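Local coordinates for rhusiopathiae surface protein B (Erysipelothrix rhusiopathiae, PDB 3V10), which probably binds collagen as a cell-wall-anchored surface adhesin, of which this chain is the collagen-binding region, at residues R64-V75 / T86-I97; H208-V219 / Y237-L247. All coordinates share one frame; numbering follows the deposited sequence.

Contact 1. Residues R64-V75 / T86-I97; sequences RSLRAMGSKMPV and TLGELTFNGSHI
The aliphatic part of Arg67 lies over the ring of Phe92, with Arg67 CG 4.3 Å from the ring centroid in a CH-pi contact offset toward the rim. The bends at chi2 and chi3 bring the Arg67 guanidinium over Ser71 CB. Its plane stands 40° from that of the ring. Met73 CB comes to the ring edge, in its plane, 3.7 Å from Phe92 CE2. Ser65 OG approaches obliquely, 3.4 Å from Phe92 CD1. That hydroxyl sits opposite its own backbone N (chi1 165°) and accepts from Arg67 N, forming an ST turn. Further along, Met73 and Leu90 run side by side, and Val75 CG2 packs on Leu90 CG.

Lys72 and Thr91 also lie side by side, but on the other face of the sheet. There Lys72 CG passes 3.7 Å from Thr91 OG1.

The antiparallel hairpin of strands 71-77 and 85-93 sets the positions of Met73, Val75, Leu90 and Phe92. Leu90 N binds Met73 O at 2.8 Å, with a straight N-H...O angle of 179°. Bulges occur towards both ends of the paired region. A G1 bulge sets Gly70 and Ser71 opposite Phe92, whose O takes a bond from Gly70 N and a weak one from Ser71 N. At the other end, in a classic bulge, Leu87 and Gly88 both give their N-H to Val75 O. The 65-67 side is placed separately: Ser65 N binds Gly94 O, and a water joins Arg67 O to Gly94 N.

This is the bacterial Ig-like part of the chain. Backbone bonds fix the register of the hairpin. Its largely apolar face (Met73, Val75, Leu90, Phe92) packs in part against strands 311-315 and 112-123, and the more polar one carries Lys72, Glu89 and Thr91.

Contact 2. Residues H208-V219 / Y237-L247; sequences HKLVDGSIMVDV and YGTITVEGQVL
His208 offers its backbone O to the side-chain amide of Gln245. Gln245 NE2 donates to His208 O at 2.8 Å, nearly straight (167°), and the acceptor lies in the amide plane. The His208 ring turns to other partners, Thr267 and Lys278. Lys209 crosses the other end of the amide obliquely, with its CG 3.7 Å from Gln245 OE1. Gln245 is bent at chi2 (-64°), which helps bring the amide across to this strand. A water accepts from Leu210 N and donates to both Gln245 OE1 and Gly244 O, so the amide is held through both its oxygen and its nitrogen.

At Leu210 the contact becomes apolar. Its CD1 meets Leu247 CD1 at 3.4 Å, tighter than usual, and the two side chains cross at about a right angle.

The chain then makes a type II turn from Val211 to Ser214, which breaks strand 208-221. This strand belongs to a five-stranded antiparallel sheet, while 239-243 and 246-251 form a hairpin in another antiparallel sheet. The contact thus joins two sheets of the collagen-binding domain, in the DEv-IgG fold of this adhesin.

Ile215 resumes the apolar packing. Its CD1 reaches tip to tip with Leu247 CD1 at 3.6 Å and slides past Val242, touching CG2. Val217 CG2 meets Ile240 CD1 at 3.9 Å, again tip to tip, and Phe233 of helix 230-236 touches both residues. Val219 closes the row. Its CG1 stands over one face of the Tyr237 ring, 4.2 Å from the centroid, in a CH-pi contact; the Tyr237 hydroxyl is hydrogen-bonded to Lys226 NZ.

The two contacts follow each other along the chain and do not touch; their centres are about 33 Å apart. Contact 1 belongs to the bacterial Ig-like part of the chain and contact 2 to the collagen-binding part. Contact 2 is the more buried in proportion, its apolar row lying between sheets; contact 1 has more residues at the surface. Contact 1 is mainly pairing of neighbouring strands within one sheet, so backbone hydrogen bonds dominate. Contact 2 joins strands of different sheets through side chains, and its one direct hydrogen bond comes from a glutamine amide. Contact 1 buries about twice as much surface. Its water joins backbone atoms, while that of contact 2 also holds a side-chain amide.

Contact 1. Residues R64-V75 / T86-I97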
loop_
_atom_site.group_PDB
_atom_site.type_symbol
_atom_site.label_atom_id
_atom_site.label_comp_id
_atom_site.label_asym_id
_atom_site.label_seq_id
_atom_site.Cartn_x
_atom_site.Cartn_y
_atom_site.Cartn_z
ATOM N N ARG A 64 2.300 6.901 9.225
ATOM C CA ARG A 64 3.740 6.676 9.228
ATOM C C ARG A 64 4.227 6.254 7.847
ATOM O O ARG A 64 3.431 5.887 6.974
ATOM C CB ARG A 64 4.105 5.596 10.253
ATOM C CG ARG A 64 3.628 4.192 9.897
ATOM C CD ARG A 64 4.238 3.159 10.833
ATOM N NE ARG A 64 4.074 1.792 10.339
ATOM C CZ ARG A 64 2.901 1.184 10.206
ATOM N NH1 ARG A 64 2.842 -0.056 9.749
ATOM N NH2 ARG A 64 1.784 1.815 10.533
ATOM N N SER A 65 5.536 6.331 7.645
ATOM C CA SER A 65 6.121 5.929 6.374
ATOM C C SER A 65 5.981 4.410 6.253
ATOM O O SER A 65 5.834 3.718 7.259
ATOM C CB SER A 65 7.604 6.327 6.331
ATOM O OG SER A 65 8.292 5.658 5.288
ATOM N N LEU A 66 6.003 3.891 5.032
ATOM C CA LEU A 66 5.905 2.444 4.829
ATOM C C LEU A 66 7.266 1.796 5.060
ATOM O O LEU A 66 7.375 0.574 5.188
ATOM C CB LEU A 66 5.472 2.118 3.399
ATOM C CG LEU A 66 4.004 2.219 2.987
ATOM C CD1 LEU A 66 3.468 3.621 3.243
ATOM C CD2 LEU A 66 3.899 1.859 1.504
ATOM N N ARG A 67 8.299 2.627 5.099
ATOM C CA ARG A 67 9.669 2.157 5.274
ATOM C C ARG A 67 10.063 1.885 6.727
ATOM O O ARG A 67 9.441 2.391 7.663
ATOM C CB ARG A 67 10.644 3.181 4.680
ATOM C CG ARG A 67 10.334 3.631 3.251
ATOM C CD ARG A 67 10.336 2.463 2.274
ATOM N NE ARG A 67 11.596 1.724 2.295
ATOM C CZ ARG A 67 12.725 2.143 1.732
ATOM N NH1 ARG A 67 12.764 3.302 1.092
ATOM N NH2 ARG A 67 13.822 1.402 1.816
ATOM N N ALA A 68 11.101 1.071 6.905
ATOM C CA ALA A 68 11.608 0.769 8.241
ATOM C C ALA A 68 12.249 2.048 8.774
ATOM O O ALA A 68 12.707 2.886 7.993
ATOM C CB ALA A 68 12.651 -0.340 8.171
ATOM N N MET A 69 12.291 2.203 10.097
ATOM C CA MET A 69 12.899 3.394 10.696
ATOM C C MET A 69 14.361 3.463 10.248
ATOM O O MET A 69 15.054 2.444 10.210
ATOM C CB MET A 69 12.800 3.329 12.235
ATOM C CG MET A 69 13.435 4.510 13.005
ATOM S SD MET A 69 13.062 4.522 14.816
ATOM C CE MET A 69 14.257 3.337 15.443
ATOM N N GLY A 70 14.815 4.660 9.886
ATOM C CA GLY A 70 16.190 4.829 9.449
ATOM C C GLY A 70 16.451 4.546 7.975
ATOM O O GLY A 70 17.594 4.605 7.539
ATOM N N SER A 71 15.411 4.246 7.204
ATOM C CA SER A 71 15.593 3.970 5.781
ATOM C C SER A 71 15.997 5.250 5.053
ATOM O O SER A 71 15.541 6.334 5.404
ATOM C CB SER A 71 14.298 3.411 5.181
ATOM O OG SER A 71 13.980 2.156 5.754
ATOM N N LYS A 72 16.856 5.120 4.046
ATOM C CA LYS A 72 17.320 6.278 3.282
ATOM C C LYS A 72 17.022 6.158 1.791
ATOM O O LYS A 72 17.036 5.063 1.226
ATOM C CB LYS A 72 18.830 6.467 3.459
ATOM C CG LYS A 72 19.257 7.227 4.704
ATOM C CD LYS A 72 19.065 6.418 5.964
ATOM C CE LYS A 72 19.824 7.051 7.121
ATOM N NZ LYS A 72 19.670 6.264 8.366
ATOM N N MET A 73 16.768 7.298 1.158
ATOM C CA MET A 73 16.487 7.347 -0.273
ATOM C C MET A 73 17.177 8.582 -0.845
ATOM O O MET A 73 17.046 9.679 -0.310
ATOM C CB MET A 73 14.973 7.432 -0.525
ATOM C CG MET A 73 14.586 7.542 -1.999
ATOM S SD MET A 73 12.804 7.649 -2.345
ATOM C CE MET A 73 12.592 9.395 -2.479
ATOM N N PRO A 74 17.942 8.417 -1.930
ATOM C CA PRO A 74 18.606 9.592 -2.493
ATOM C C PRO A 74 17.629 10.453 -3.277
ATOM O O PRO A 74 16.618 9.960 -3.781
ATOM C CB PRO A 74 19.677 8.981 -3.393
ATOM C CG PRO A 74 18.997 7.736 -3.895
ATOM C CD PRO A 74 18.342 7.188 -2.642
ATOM N N VAL A 75 17.912 11.749 -3.355
ATOM C CA VAL A 75 17.074 12.649 -4.133
ATOM C C VAL A 75 18.016 13.183 -5.199
ATOM O O VAL A 75 18.971 13.901 -4.901
ATOM C CB VAL A 75 16.521 13.801 -3.287
ATOM C CG1 VAL A 75 15.571 14.634 -4.123
ATOM C CG2 VAL A 75 15.791 13.249 -2.075
ATOM N N THR A 86 23.378 13.622 -7.008
ATOM C CA THR A 86 22.685 13.495 -5.734
ATOM C C THR A 86 22.707 14.833 -5.010
ATOM O O THR A 86 23.758 15.298 -4.568
ATOM C CB THR A 86 23.352 12.422 -4.859
ATOM O OG1 THR A 86 23.429 11.197 -5.599
ATOM C CG2 THR A 86 22.544 12.187 -3.593
ATOM N N LEU A 87 21.533 15.446 -4.904
ATOM C CA LEU A 87 21.391 16.746 -4.261
ATOM C C LEU A 87 20.777 16.668 -2.878
ATOM O O LEU A 87 20.924 17.588 -2.082
ATOM C CB LEU A 87 20.540 17.673 -5.131
ATOM C CG LEU A 87 21.275 18.498 -6.185
ATOM C CD1 LEU A 87 21.970 19.665 -5.546
ATOM C CD2 LEU A 87 22.261 17.625 -6.890
ATOM N N GLY A 88 20.082 15.577 -2.590
ATOM C CA GLY A 88 19.465 15.459 -1.287
ATOM C C GLY A 88 19.334 14.029 -0.838
ATOM O O GLY A 88 19.621 13.091 -1.586
ATOM N N GLU A 89 18.895 13.867 0.399
ATOM C CA GLU A 89 18.718 12.550 0.976
ATOM C C GLU A 89 17.507 12.568 1.895
ATOM O O GLU A 89 17.375 13.452 2.742
ATOM C CB GLU A 89 19.975 12.178 1.762
ATOM C CG GLU A 89 19.955 10.826 2.428
ATOM C CD GLU A 89 21.294 10.507 3.057
ATOM O OE1 GLU A 89 22.297 10.466 2.317
ATOM O OE2 GLU A 89 21.348 10.306 4.287
ATOM N N LEU A 90 16.617 11.597 1.712
ATOM C CA LEU A 90 15.429 11.485 2.546
ATOM C C LEU A 90 15.594 10.332 3.516
ATOM O O LEU A 90 15.955 9.222 3.117
ATOM C CB LEU A 90 14.181 11.224 1.702
ATOM C CG LEU A 90 13.496 12.398 1.008
ATOM C CD1 LEU A 90 12.405 11.861 0.098
ATOM C CD2 LEU A 90 12.911 13.347 2.051
ATOM N N THR A 91 15.331 10.598 4.788
ATOM C CA THR A 91 15.415 9.563 5.806
ATOM C C THR A 91 14.018 9.375 6.378
ATOM O O THR A 91 13.392 10.320 6.857
ATOM C CB THR A 91 16.392 9.945 6.934
ATOM O OG1 THR A 91 17.715 10.078 6.395
ATOM C CG2 THR A 91 16.395 8.860 8.013
ATOM N N PHE A 92 13.524 8.143 6.313
ATOM C CA PHE A 92 12.186 7.830 6.803
ATOM C C PHE A 92 12.275 7.284 8.224
ATOM O O PHE A 92 12.846 6.217 8.454
ATOM C CB PHE A 92 11.534 6.809 5.863
ATOM C CG PHE A 92 11.471 7.269 4.433
ATOM C CD1 PHE A 92 10.371 7.979 3.958
ATOM C CD2 PHE A 92 12.541 7.052 3.576
ATOM C CE1 PHE A 92 10.348 8.467 2.650
ATOM C CE2 PHE A 92 12.524 7.534 2.271
ATOM C CZ PHE A 92 11.425 8.246 1.808
ATOM N N ASN A 93 11.708 8.030 9.169
ATOM C CA ASN A 93 11.729 7.657 10.581
ATOM C C ASN A 93 10.317 7.580 11.164
ATOM O O ASN A 93 9.938 8.404 12.000
ATOM C CB ASN A 93 12.557 8.678 11.369
ATOM C CG ASN A 93 14.017 8.716 10.930
ATOM O OD1 ASN A 93 14.616 9.789 10.821
ATOM N ND2 ASN A 93 14.596 7.546 10.685
ATOM N N GLY A 94 9.545 6.592 10.717
ATOM C CA GLY A 94 8.183 6.433 11.206
ATOM C C GLY A 94 7.280 7.562 10.745
ATOM O O GLY A 94 7.040 7.737 9.543
ATOM N N SER A 95 6.776 8.337 11.700
ATOM C CA SER A 95 5.902 9.468 11.385
ATOM C C SER A 95 6.752 10.696 11.059
ATOM O O SER A 95 6.227 11.741 10.676
ATOM C CB SER A 95 4.985 9.787 12.571
ATOM O OG SER A 95 4.130 8.692 12.884
ATOM N N HIS A 96 8.067 10.564 11.206
ATOM C CA HIS A 96 8.980 11.669 10.932
ATOM C C HIS A 96 9.806 11.402 9.679
ATOM O O HIS A 96 10.417 10.350 9.558
ATOM C CB HIS A 96 9.940 11.869 12.111
ATOM C CG HIS A 96 9.263 12.247 13.390
ATOM N ND1 HIS A 96 8.769 13.513 13.626
ATOM C CD2 HIS A 96 9.011 11.530 14.510
ATOM C CE1 HIS A 96 8.245 13.558 14.839
ATOM N NE2 HIS A 96 8.378 12.368 15.396
ATOM N N ILE A 97 9.827 12.364 8.763
ATOM C CA ILE A 97 10.596 12.240 7.526
ATOM C C ILE A 97 11.589 13.396 7.485
ATOM O O ILE A 97 11.201 14.560 7.610
ATOM C CB ILE A 97 9.687 12.324 6.280
ATOM C CG1 ILE A 97 8.449 11.445 6.468
ATOM C CG2 ILE A 97 10.468 11.894 5.049
ATOM C CD1 ILE A 97 8.757 9.983 6.638
HETATM O O HOH W 1 10.168 4.898 8.469
#

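Contact 2. Residues H208-V219 / Y237-L247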
loop_
_atom_site.group_PDB
_atom_site.type_symbol
_atom_site.label_atom_id
_atom_site.label_comp_id
_atom_site.label_asym_id
_atom_site.label_seq_id
_atom_site.Cartn_x
_atom_site.Cartn_y
_atom_site.Cartn_z
ATOM N N HIS A 208 4.014 -5.988 -11.933
ATOM C CA HIS A 208 4.478 -6.782 -10.807
ATOM C C HIS A 208 4.391 -8.268 -11.120
ATOM O O HIS A 208 3.670 -8.671 -12.028
ATOM C CB HIS A 208 3.706 -6.446 -9.519
ATOM C CG HIS A 208 2.219 -6.604 -9.623
ATOM N ND1 HIS A 208 1.467 -7.167 -8.613
ATOM C CD2 HIS A 208 1.340 -6.237 -10.585
ATOM C CE1 HIS A 208 0.190 -7.140 -8.950
ATOM N NE2 HIS A 208 0.085 -6.579 -10.142
ATOM N N LYS A 209 5.154 -9.068 -10.386
ATOM C CA LYS A 209 5.176 -10.514 -10.597
ATOM C C LYS A 209 5.122 -11.249 -9.271
ATOM O O LYS A 209 5.527 -10.721 -8.233
ATOM C CB LYS A 209 6.457 -10.949 -11.319
ATOM C CG LYS A 209 6.773 -10.231 -12.610
ATOM C CD LYS A 209 7.819 -11.005 -13.407
ATOM C CE LYS A 209 8.455 -10.134 -14.481
ATOM N NZ LYS A 209 7.428 -9.364 -15.231
ATOM N N LEU A 210 4.647 -12.487 -9.319
ATOM C CA LEU A 210 4.556 -13.314 -8.129
ATOM C C LEU A 210 5.953 -13.593 -7.576
ATOM O O LEU A 210 6.908 -13.808 -8.331
ATOM C CB LEU A 210 3.838 -14.633 -8.465
ATOM C CG LEU A 210 3.505 -15.573 -7.297
ATOM C CD1 LEU A 210 2.167 -16.271 -7.552
ATOM C CD2 LEU A 210 4.627 -16.583 -7.115
ATOM N N VAL A 211 6.074 -13.576 -6.255
ATOM C CA VAL A 211 7.351 -13.853 -5.610
ATOM C C VAL A 211 7.465 -15.364 -5.418
ATOM O O VAL A 211 6.657 -15.976 -4.716
ATOM C CB VAL A 211 7.449 -13.148 -4.243
ATOM C CG1 VAL A 211 8.708 -13.601 -3.504
ATOM C CG2 VAL A 211 7.473 -11.635 -4.444
ATOM N N ASP A 212 8.475 -15.957 -6.046
ATOM C CA ASP A 212 8.700 -17.396 -5.978
ATOM C C ASP A 212 8.671 -17.964 -4.563
ATOM O O ASP A 212 9.354 -17.461 -3.667
ATOM C CB ASP A 212 10.038 -17.726 -6.648
ATOM C CG ASP A 212 10.371 -19.198 -6.598
ATOM O OD1 ASP A 212 9.522 -20.012 -7.020
ATOM O OD2 ASP A 212 11.485 -19.534 -6.144
ATOM N N GLY A 213 7.866 -19.009 -4.378
ATOM C CA GLY A 213 7.742 -19.675 -3.090
ATOM C C GLY A 213 6.968 -18.969 -1.991
ATOM O O GLY A 213 7.046 -19.373 -0.828
ATOM N N SER A 214 6.192 -17.946 -2.337
ATOM C CA SER A 214 5.455 -17.197 -1.319
ATOM C C SER A 214 4.012 -17.641 -1.103
ATOM O O SER A 214 3.296 -17.047 -0.295
ATOM C CB SER A 214 5.453 -15.711 -1.676
ATOM O OG SER A 214 4.680 -15.492 -2.842
ATOM N N ILE A 215 3.582 -18.672 -1.819
ATOM C CA ILE A 215 2.201 -19.141 -1.694
ATOM C C ILE A 215 1.956 -20.051 -0.501
ATOM O O ILE A 215 2.618 -21.073 -0.350
ATOM C CB ILE A 215 1.762 -19.901 -2.953
ATOM C CG1 ILE A 215 1.900 -18.996 -4.180
ATOM C CG2 ILE A 215 0.324 -20.370 -2.798
ATOM C CD1 ILE A 215 1.614 -19.710 -5.486
ATOM N N MET A 216 0.991 -19.676 0.333
ATOM C CA MET A 216 0.629 -20.471 1.498
ATOM C C MET A 216 -0.896 -20.558 1.506
ATOM O O MET A 216 -1.563 -19.800 0.806
ATOM C CB MET A 216 1.138 -19.808 2.780
ATOM C CG MET A 216 2.660 -19.620 2.842
ATOM S SD MET A 216 3.599 -21.160 3.013
ATOM C CE MET A 216 4.561 -21.186 1.562
ATOM N N VAL A 217 -1.455 -21.480 2.280
ATOM C CA VAL A 217 -2.910 -21.623 2.315
ATOM C C VAL A 217 -3.447 -21.876 3.716
ATOM O O VAL A 217 -2.911 -22.702 4.441
ATOM C CB VAL A 217 -3.377 -22.810 1.433
ATOM C CG1 VAL A 217 -4.889 -22.832 1.349
ATOM C CG2 VAL A 217 -2.759 -22.717 0.049
ATOM N N ASP A 218 -4.492 -21.152 4.096
ATOM C CA ASP A 218 -5.126 -21.377 5.386
ATOM C C ASP A 218 -6.315 -22.270 5.067
ATOM O O ASP A 218 -7.068 -21.998 4.129
ATOM C CB ASP A 218 -5.606 -20.069 6.011
ATOM C CG ASP A 218 -4.463 -19.183 6.443
ATOM O OD1 ASP A 218 -3.595 -19.668 7.196
ATOM O OD2 ASP A 218 -4.431 -18.003 6.034
ATOM N N VAL A 219 -6.463 -23.353 5.824
ATOM C CA VAL A 219 -7.556 -24.292 5.611
ATOM C C VAL A 219 -8.361 -24.405 6.893
ATOM O O VAL A 219 -7.866 -24.908 7.900
ATOM C CB VAL A 219 -7.018 -25.683 5.230
ATOM C CG1 VAL A 219 -8.173 -26.636 4.931
ATOM C CG2 VAL A 219 -6.099 -25.564 4.034
ATOM N N TYR A 237 -5.414 -31.203 -0.602
ATOM C CA TYR A 237 -6.680 -30.557 -0.943
ATOM C C TYR A 237 -6.977 -30.182 -2.386
ATOM O O TYR A 237 -8.136 -30.010 -2.752
ATOM C CB TYR A 237 -6.859 -29.320 -0.067
ATOM C CG TYR A 237 -6.748 -29.611 1.408
ATOM C CD1 TYR A 237 -5.502 -29.706 2.033
ATOM C CD2 TYR A 237 -7.889 -29.832 2.177
ATOM C CE1 TYR A 237 -5.400 -30.017 3.389
ATOM C CE2 TYR A 237 -7.796 -30.144 3.533
ATOM C CZ TYR A 237 -6.553 -30.236 4.130
ATOM O OH TYR A 237 -6.469 -30.552 5.464
ATOM N N GLY A 238 -5.952 -30.037 -3.210
ATOM C CA GLY A 238 -6.213 -29.668 -4.584
ATOM C C GLY A 238 -4.952 -29.407 -5.370
ATOM O O GLY A 238 -3.923 -30.027 -5.118
ATOM N N THR A 239 -5.034 -28.481 -6.318
ATOM C CA THR A 239 -3.890 -28.157 -7.152
ATOM C C THR A 239 -3.758 -26.657 -7.368
ATOM O O THR A 239 -4.726 -25.974 -7.705
ATOM C CB THR A 239 -3.995 -28.824 -8.545
ATOM O OG1 THR A 239 -4.224 -30.233 -8.396
ATOM C CG2 THR A 239 -2.705 -28.612 -9.340
ATOM N N ILE A 240 -2.551 -26.153 -7.156
ATOM C CA ILE A 240 -2.264 -24.746 -7.383
ATOM C C ILE A 240 -1.124 -24.725 -8.388
ATOM O O ILE A 240 -0.079 -25.341 -8.169
ATOM C CB ILE A 240 -1.824 -24.034 -6.096
ATOM C CG1 ILE A 240 -3.023 -23.870 -5.161
ATOM C CG2 ILE A 240 -1.222 -22.675 -6.430
ATOM C CD1 ILE A 240 -2.675 -23.244 -3.822
ATOM N N THR A 241 -1.339 -24.040 -9.502
ATOM C CA THR A 241 -0.321 -23.946 -10.532
ATOM C C THR A 241 0.028 -22.489 -10.771
ATOM O O THR A 241 -0.780 -21.596 -10.520
ATOM C CB THR A 241 -0.809 -24.567 -11.861
ATOM O OG1 THR A 241 -1.936 -23.832 -12.358
ATOM C CG2 THR A 241 -1.213 -26.022 -11.647
ATOM N N VAL A 242 1.245 -22.252 -11.240
ATOM C CA VAL A 242 1.687 -20.901 -11.542
ATOM C C VAL A 242 2.392 -20.948 -12.884
ATOM O O VAL A 242 3.310 -21.739 -13.080
ATOM C CB VAL A 242 2.684 -20.362 -10.486
ATOM C CG1 VAL A 242 3.154 -18.966 -10.878
ATOM C CG2 VAL A 242 2.030 -20.319 -9.118
ATOM N N GLU A 243 1.933 -20.127 -13.818
ATOM C CA GLU A 243 2.545 -20.047 -15.131
ATOM C C GLU A 243 2.577 -18.570 -15.478
ATOM O O GLU A 243 1.551 -17.976 -15.788
ATOM C CB GLU A 243 1.726 -20.809 -16.173
ATOM C CG GLU A 243 1.546 -22.302 -15.904
ATOM C CD GLU A 243 2.861 -23.064 -15.780
ATOM O OE1 GLU A 243 3.801 -22.783 -16.551
ATOM O OE2 GLU A 243 2.949 -23.961 -14.912
ATOM N N GLY A 244 3.764 -17.979 -15.405
ATOM C CA GLY A 244 3.890 -16.568 -15.699
ATOM C C GLY A 244 3.082 -15.765 -14.698
ATOM O O GLY A 244 3.275 -15.888 -13.488
ATOM N N GLN A 245 2.154 -14.965 -15.211
ATOM C CA GLN A 245 1.301 -14.115 -14.392
ATOM C C GLN A 245 0.023 -14.823 -13.947
ATOM O O GLN A 245 -0.782 -14.250 -13.219
ATOM C CB GLN A 245 0.904 -12.869 -15.188
ATOM C CG GLN A 245 2.061 -11.988 -15.638
ATOM C CD GLN A 245 2.821 -11.383 -14.474
ATOM O OE1 GLN A 245 3.821 -11.932 -14.021
ATOM N NE2 GLN A 245 2.336 -10.248 -13.974
ATOM N N VAL A 246 -0.161 -16.067 -14.377
ATOM C CA VAL A 246 -1.374 -16.799 -14.040
ATOM C C VAL A 246 -1.244 -17.826 -12.920
ATOM O O VAL A 246 -0.489 -18.786 -13.029
ATOM C CB VAL A 246 -1.935 -17.525 -15.284
ATOM C CG1 VAL A 246 -3.298 -18.127 -14.951
ATOM C CG2 VAL A 246 -2.039 -16.550 -16.466
ATOM N N LEU A 247 -1.999 -17.611 -11.845
ATOM C CA LEU A 247 -2.011 -18.510 -10.697
ATOM C C LEU A 247 -3.401 -19.144 -10.685
ATOM O O LEU A 247 -4.418 -18.445 -10.624
ATOM C CB LEU A 247 -1.754 -17.728 -9.403
ATOM C CG LEU A 247 -1.650 -18.512 -8.090
ATOM C CD1 LEU A 247 -0.936 -17.653 -7.036
ATOM C CD2 LEU A 247 -3.042 -18.902 -7.617
HETATM O O HOH W 2 3.799 -13.320 -11.874
#